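Local coordinates for SnoaL-like domain-containing protein (Burkholderia thailandensis E264, PDB 3H3H), which is of unknown function but adopts the SnoaL-like fold of the NTF2 clan, whose curved sheet and helices commonly enclose a ligand-binding pocket, at residues P4-I18 and W79-Y93. Residues are numbered along the deposited sequence; the frame is centred on the assembly and turned at random. Where two conformers were deposited one is given.
Sequences PITQAFAQQFSREWI and WIATLAGVDSVAIHY. With MES (2-(N-morpholino)-ethanesulfonic acid), chain E.
Ser-14 and Thr-82 meet at the middle of the interface, where Thr-82 OG1 donates to Ser-14 OG over a very short 2.5 Å. Ser-14 OG in turn donates to Ala-10 O, one turn earlier in the helix, and Trp-79 NE1 donates to Thr-82 OG1 at 2.9 Å, so a directed chain runs from indole to helix carbonyl. Near the N-terminus, Ile-5 N bonds Val-86 O at 3.1 Å and an almost straight 167°, tying the residues before helix 7-18 to the turn of hairpin 79-93.

Apolar contacts fill in along the helix. With Ile-5 CG1 beside the backbone N (chi1 -70°), CG2 is left anti to that N and reaches Val-89 CG2 at 3.5 Å; Ala-10 CB rests on the same methyl. Farther on, Ile-91 CD1 touches both Phe-13 CE2 and Trp-17 CE3, while Ile-18 CG1 meets Trp-79 CB.

Among the rings, Trp-17 turns its edge to the face of Tyr-93, planes at 65°, and Tyr-93 OH is held by Glu-103. Arg-15 N lies over one face of Trp-79 and C7 of a bound MES buffer molecule over the opposite one; Ser-14 CB touches Trp-79 CZ2 at 3.5 Å, and Gln-11 OE1 sits at the ring edge, 3.2 Å from Trp-79 CH2. Gln-11 NE2 and Thr-82 N both donate to MES O2S.

Helix 7-18 thus packs on the sheet as in the NTF2 fold, its buried hydroxyls satisfied by each other together with Trp-79 NE1 and Ala-10 O within a greasy interface.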
loop_
_atom_site.group_PDB
_atom_site.type_symbol
_atom_site.label_atom_id
_atom_site.label_comp_id
_atom_site.label_asym_id
_atom_site.label_seq_id
_atom_site.Cartn_x
_atom_site.Cartn_y
_atom_site.Cartn_z
ATOM N N PRO B 4 15.243 7.466 1.482
ATOM C CA PRO B 4 14.084 6.629 1.126
ATOM C C PRO B 4 14.091 6.230 -0.364
ATOM O O PRO B 4 14.879 6.750 -1.158
ATOM C CB PRO B 4 12.875 7.522 1.458
ATOM C CG PRO B 4 13.430 8.902 1.695
ATOM C CD PRO B 4 14.845 8.732 2.114
ATOM N N ILE B 5 13.246 5.268 -0.708
ATOM C CA ILE B 5 13.018 4.865 -2.090
ATOM C C ILE B 5 12.916 6.093 -2.934
ATOM O O ILE B 5 12.144 6.981 -2.636
ATOM C CB ILE B 5 11.667 4.112 -2.208
ATOM C CG1 ILE B 5 11.803 2.758 -1.523
ATOM C CG2 ILE B 5 11.262 4.019 -3.672
ATOM C CD1 ILE B 5 12.817 1.881 -2.180
ATOM N N THR B 6 13.709 6.173 -3.992
ATOM C CA THR B 6 13.699 7.351 -4.818
ATOM C C THR B 6 12.583 7.312 -5.837
ATOM O O THR B 6 12.064 6.236 -6.168
ATOM C CB THR B 6 15.071 7.493 -5.519
ATOM O OG1 THR B 6 15.346 6.288 -6.247
ATOM C CG2 THR B 6 16.176 7.704 -4.490
ATOM N N GLN B 7 12.174 8.467 -6.346
ATOM C CA GLN B 7 11.126 8.449 -7.357
ATOM C C GLN B 7 11.724 7.892 -8.669
ATOM O O GLN B 7 11.018 7.225 -9.420
ATOM C CB GLN B 7 10.476 9.814 -7.551
ATOM C CG GLN B 7 8.935 9.730 -7.631
ATOM C CD GLN B 7 8.266 9.560 -6.273
ATOM O OE1 GLN B 7 8.836 9.904 -5.237
ATOM N NE2 GLN B 7 7.032 9.052 -6.275
ATOM N N ALA B 8 13.017 8.119 -8.919
ATOM C CA ALA B 8 13.679 7.490 -10.075
ATOM C C ALA B 8 13.327 5.985 -10.059
ATOM O O ALA B 8 12.787 5.406 -11.035
ATOM C CB ALA B 8 15.195 7.671 -10.022
ATOM N N PHE B 9 13.683 5.381 -8.934
ATOM C CA PHE B 9 13.514 3.972 -8.752
ATOM C C PHE B 9 12.028 3.575 -8.822
ATOM O O PHE B 9 11.659 2.628 -9.506
ATOM C CB PHE B 9 14.173 3.541 -7.434
ATOM C CG PHE B 9 14.125 2.093 -7.227
ATOM C CD1 PHE B 9 15.038 1.269 -7.846
ATOM C CD2 PHE B 9 13.102 1.532 -6.496
ATOM C CE1 PHE B 9 14.958 -0.084 -7.698
ATOM C CE2 PHE B 9 13.009 0.193 -6.356
ATOM C CZ PHE B 9 13.927 -0.630 -6.940
ATOM N N ALA B 10 11.158 4.319 -8.164
ATOM C CA ALA B 10 9.770 3.897 -8.073
ATOM C C ALA B 10 9.098 3.824 -9.451
ATOM O O ALA B 10 8.334 2.920 -9.773
ATOM C CB ALA B 10 9.022 4.861 -7.139
ATOM N N GLN B 11 9.406 4.803 -10.270
ATOM C CA GLN B 11 8.837 4.883 -11.597
ATOM C C GLN B 11 9.380 3.837 -12.524
ATOM O O GLN B 11 8.605 3.241 -13.256
ATOM C CB GLN B 11 9.135 6.258 -12.218
ATOM C CG GLN B 11 8.443 7.357 -11.466
ATOM C CD GLN B 11 6.974 7.294 -11.626
ATOM O OE1 GLN B 11 6.465 7.219 -12.757
ATOM N NE2 GLN B 11 6.252 7.323 -10.509
ATOM N N GLN B 12 10.688 3.622 -12.504
ATOM C CA GLN B 12 11.317 2.667 -13.392
ATOM C C GLN B 12 10.889 1.247 -12.978
ATOM O O GLN B 12 10.665 0.370 -13.828
ATOM C CB GLN B 12 12.843 2.848 -13.386
ATOM C CG GLN B 12 13.593 1.966 -14.387
ATOM C CD GLN B 12 13.135 2.177 -15.819
ATOM O OE1 GLN B 12 12.622 3.246 -16.173
ATOM N NE2 GLN B 12 13.355 1.165 -16.666
ATOM N N PHE B 13 10.824 1.005 -11.674
ATOM C CA PHE B 13 10.324 -0.260 -11.190
ATOM C C PHE B 13 8.895 -0.457 -11.705
ATOM O O PHE B 13 8.497 -1.528 -12.164
ATOM C CB PHE B 13 10.334 -0.335 -9.654
ATOM C CG PHE B 13 9.605 -1.529 -9.111
ATOM C CD1 PHE B 13 10.179 -2.773 -9.138
ATOM C CD2 PHE B 13 8.343 -1.396 -8.583
ATOM C CE1 PHE B 13 9.474 -3.883 -8.707
ATOM C CE2 PHE B 13 7.633 -2.537 -8.108
ATOM C CZ PHE B 13 8.190 -3.735 -8.184
ATOM N N SER B 14 8.054 0.541 -11.521
ATOM C CA SER B 14 6.658 0.430 -11.943
ATOM C C SER B 14 6.525 0.136 -13.456
ATOM O O SER B 14 5.758 -0.706 -13.868
ATOM C CB SER B 14 5.917 1.706 -11.566
ATOM O OG SER B 14 5.952 1.907 -10.178
ATOM N N ARG B 15 7.271 0.855 -14.275
ATOM C CA ARG B 15 7.203 0.656 -15.713
ATOM C C ARG B 15 7.696 -0.737 -16.107
ATOM O O ARG B 15 7.113 -1.369 -16.984
ATOM C CB ARG B 15 7.989 1.756 -16.449
ATOM C CG ARG B 15 8.026 1.612 -17.966
ATOM C CD ARG B 15 6.991 2.447 -18.737
ATOM N NE ARG B 15 7.365 2.481 -20.140
ATOM C CZ ARG B 15 8.047 3.475 -20.707
ATOM N NH1 ARG B 15 8.369 3.413 -21.991
ATOM N NH2 ARG B 15 8.399 4.533 -19.991
ATOM N N GLU B 16 8.743 -1.242 -15.458
ATOM C CA GLU B 16 9.235 -2.573 -15.789
ATOM C C GLU B 16 8.256 -3.612 -15.296
ATOM O O GLU B 16 7.996 -4.552 -16.014
ATOM C CB GLU B 16 10.627 -2.837 -15.215
ATOM C CG GLU B 16 11.640 -1.922 -15.770
ATOM C CD GLU B 16 13.040 -2.119 -15.177
ATOM O OE1 GLU B 16 13.227 -2.831 -14.182
ATOM O OE2 GLU B 16 13.970 -1.495 -15.685
ATOM N N TRP B 17 7.698 -3.438 -14.089
ATOM C CA TRP B 17 6.814 -4.442 -13.513
ATOM C C TRP B 17 5.535 -4.525 -14.325
ATOM O O TRP B 17 5.084 -5.617 -14.670
ATOM C CB TRP B 17 6.462 -4.073 -12.046
ATOM C CG TRP B 17 5.714 -5.088 -11.337
ATOM C CD1 TRP B 17 6.210 -6.144 -10.607
ATOM C CD2 TRP B 17 4.314 -5.084 -11.130
ATOM N NE1 TRP B 17 5.170 -6.865 -10.069
ATOM C CE2 TRP B 17 4.003 -6.189 -10.301
ATOM C CE3 TRP B 17 3.281 -4.270 -11.587
ATOM C CZ2 TRP B 17 2.695 -6.510 -9.948
ATOM C CZ3 TRP B 17 1.977 -4.568 -11.178
ATOM C CH2 TRP B 17 1.694 -5.682 -10.399
ATOM N N ILE B 18 4.932 -3.381 -14.654
ATOM C CA ILE B 18 3.731 -3.360 -15.496
ATOM C C ILE B 18 4.029 -3.985 -16.872
ATOM O O ILE B 18 3.279 -4.820 -17.364
ATOM C CB ILE B 18 3.219 -1.939 -15.673
ATOM C CG1 ILE B 18 2.660 -1.401 -14.368
ATOM C CG2 ILE B 18 2.146 -1.835 -16.808
ATOM C CD1 ILE B 18 1.325 -1.978 -13.954
ATOM N N TRP B 79 -1.337 0.960 -15.780
ATOM C CA TRP B 79 -0.684 1.736 -14.727
ATOM C C TRP B 79 -1.324 3.087 -14.506
ATOM O O TRP B 79 -1.407 3.890 -15.435
ATOM C CB TRP B 79 0.761 1.903 -15.077
ATOM C CG TRP B 79 1.608 2.611 -14.102
ATOM C CD1 TRP B 79 1.430 2.720 -12.773
ATOM C CD2 TRP B 79 2.849 3.280 -14.397
ATOM N NE1 TRP B 79 2.432 3.439 -12.211
ATOM C CE2 TRP B 79 3.328 3.803 -13.185
ATOM C CE3 TRP B 79 3.595 3.478 -15.560
ATOM C CZ2 TRP B 79 4.537 4.487 -13.090
ATOM C CZ3 TRP B 79 4.803 4.209 -15.480
ATOM C CH2 TRP B 79 5.246 4.718 -14.260
ATOM N N ILE B 80 -1.824 3.314 -13.305
ATOM C CA ILE B 80 -2.450 4.593 -12.929
ATOM C C ILE B 80 -1.488 5.503 -12.185
ATOM O O ILE B 80 -1.223 6.615 -12.649
ATOM C CB ILE B 80 -3.728 4.400 -12.111
ATOM C CG1 ILE B 80 -4.748 3.596 -12.928
ATOM C CG2 ILE B 80 -4.283 5.747 -11.663
ATOM C CD1 ILE B 80 -5.956 3.098 -12.109
ATOM N N ALA B 81 -0.897 5.043 -11.084
ATOM C CA ALA B 81 0.019 5.916 -10.366
ATOM C C ALA B 81 0.995 5.102 -9.558
ATOM O O ALA B 81 0.716 3.970 -9.199
ATOM C CB ALA B 81 -0.798 6.808 -9.394
ATOM N N THR B 82 2.124 5.705 -9.207
ATOM C CA THR B 82 3.046 5.064 -8.305
ATOM C C THR B 82 3.364 6.034 -7.180
ATOM O O THR B 82 3.601 7.230 -7.440
ATOM C CB THR B 82 4.345 4.692 -8.999
ATOM O OG1 THR B 82 4.116 3.538 -9.796
ATOM C CG2 THR B 82 5.370 4.293 -7.976
ATOM N N LEU B 83 3.398 5.521 -5.968
ATOM C CA LEU B 83 3.666 6.373 -4.804
ATOM C C LEU B 83 4.778 5.720 -4.016
ATOM O O LEU B 83 4.857 4.502 -3.943
ATOM C CB LEU B 83 2.437 6.512 -3.964
ATOM C CG LEU B 83 1.254 7.055 -4.782
ATOM C CD1 LEU B 83 0.367 5.884 -5.278
ATOM C CD2 LEU B 83 0.456 8.018 -3.918
ATOM N N ALA B 84 5.675 6.531 -3.503
ATOM C CA ALA B 84 6.864 6.009 -2.811
ATOM C C ALA B 84 6.756 6.201 -1.318
ATOM O O ALA B 84 6.394 7.256 -0.842
ATOM C CB ALA B 84 8.131 6.731 -3.347
ATOM N N GLY B 85 7.167 5.166 -0.582
ATOM C CA GLY B 85 7.257 5.233 0.861
ATOM C C GLY B 85 8.686 5.141 1.356
ATOM O O GLY B 85 9.601 5.682 0.760
ATOM N N VAL B 86 8.894 4.534 2.513
ATOM C CA VAL B 86 10.264 4.478 3.061
ATOM C C VAL B 86 11.070 3.416 2.352
ATOM O O VAL B 86 12.096 3.674 1.707
ATOM C CB VAL B 86 10.189 4.222 4.581
ATOM C CG1 VAL B 86 11.598 3.958 5.220
ATOM C CG2 VAL B 86 9.493 5.394 5.230
ATOM N N ASP B 87 10.568 2.193 2.432
ATOM C CA ASP B 87 11.247 1.073 1.784
ATOM C C ASP B 87 10.288 0.393 0.826
ATOM O O ASP B 87 10.569 -0.722 0.341
ATOM C CB ASP B 87 11.744 0.072 2.821
ATOM C CG ASP B 87 10.621 -0.761 3.470
ATOM O OD1 ASP B 87 9.403 -0.541 3.238
ATOM O OD2 ASP B 87 10.996 -1.679 4.225
ATOM N N SER B 88 9.220 1.102 0.461
ATOM C CA SER B 88 8.188 0.506 -0.372
ATOM C C SER B 88 7.738 1.437 -1.497
ATOM O O SER B 88 7.944 2.689 -1.429
ATOM C CB SER B 88 7.004 0.087 0.464
ATOM O OG SER B 88 6.455 1.140 1.239
ATOM N N VAL B 89 7.190 0.802 -2.525
ATOM C CA VAL B 89 6.568 1.471 -3.657
ATOM C C VAL B 89 5.157 0.929 -3.717
ATOM O O VAL B 89 4.934 -0.260 -3.514
ATOM C CB VAL B 89 7.330 1.174 -4.952
ATOM C CG1 VAL B 89 6.605 1.648 -6.178
ATOM C CG2 VAL B 89 8.719 1.871 -4.894
ATOM N N ALA B 90 4.204 1.784 -4.016
ATOM C CA ALA B 90 2.817 1.353 -4.198
ATOM C C ALA B 90 2.455 1.611 -5.618
ATOM O O ALA B 90 2.606 2.746 -6.092
ATOM C CB ALA B 90 1.861 2.165 -3.300
ATOM N N ILE B 91 2.048 0.566 -6.324
ATOM C CA ILE B 91 1.613 0.697 -7.697
ATOM C C ILE B 91 0.107 0.583 -7.719
ATOM O O ILE B 91 -0.437 -0.426 -7.328
ATOM C CB ILE B 91 2.224 -0.364 -8.627
ATOM C CG1 ILE B 91 3.777 -0.304 -8.577
ATOM C CG2 ILE B 91 1.725 -0.160 -10.116
ATOM C CD1 ILE B 91 4.459 -1.334 -9.559
ATOM N N HIS B 92 -0.546 1.609 -8.265
ATOM C CA HIS B 92 -1.993 1.653 -8.389
ATOM C C HIS B 92 -2.232 1.387 -9.857
ATOM O O HIS B 92 -1.671 2.053 -10.731
ATOM C CB HIS B 92 -2.472 3.021 -7.907
ATOM C CG HIS B 92 -3.936 3.242 -8.014
ATOM N ND1 HIS B 92 -4.866 2.295 -7.641
ATOM C CD2 HIS B 92 -4.632 4.323 -8.436
ATOM C CE1 HIS B 92 -6.080 2.785 -7.843
ATOM N NE2 HIS B 92 -5.969 4.025 -8.290
ATOM N N TYR B 93 -3.070 0.403 -10.125
ATOM C CA TYR B 93 -3.301 0.007 -11.497
ATOM C C TYR B 93 -4.647 -0.633 -11.638
ATOM O O TYR B 93 -5.340 -0.890 -10.647
ATOM C CB TYR B 93 -2.205 -0.964 -11.938
ATOM C CG TYR B 93 -2.173 -2.305 -11.239
ATOM C CD1 TYR B 93 -1.495 -2.487 -10.060
ATOM C CD2 TYR B 93 -2.745 -3.448 -11.823
ATOM C CE1 TYR B 93 -1.426 -3.721 -9.485
ATOM C CE2 TYR B 93 -2.669 -4.667 -11.240
ATOM C CZ TYR B 93 -1.990 -4.823 -10.082
ATOM O OH TYR B 93 -1.914 -6.084 -9.499
HETATM O O1 MES E . 2.527 6.262 -17.216
HETATM C C2 MES E . 3.369 7.439 -17.108
HETATM C C3 MES E . 3.241 8.101 -15.717
HETATM N N4 MES E . 2.196 7.519 -14.843
HETATM C C5 MES E . 0.993 6.849 -15.299
HETATM C C6 MES E . 1.160 6.446 -16.785
HETATM C C7 MES E . 2.306 7.570 -13.377
HETATM C C8 MES E . 2.830 8.893 -12.925
HETATM S S MES E . 2.896 8.906 -11.263
HETATM O O1S MES E . 1.535 9.003 -10.689
HETATM O O2S MES E . 3.505 7.692 -10.719
HETATM O O3S MES E . 3.764 10.063 -10.974
HETATM O O HOH W 1 10.208 7.770 -0.467
HETATM O O HOH W 2 5.216 9.391 -8.285
#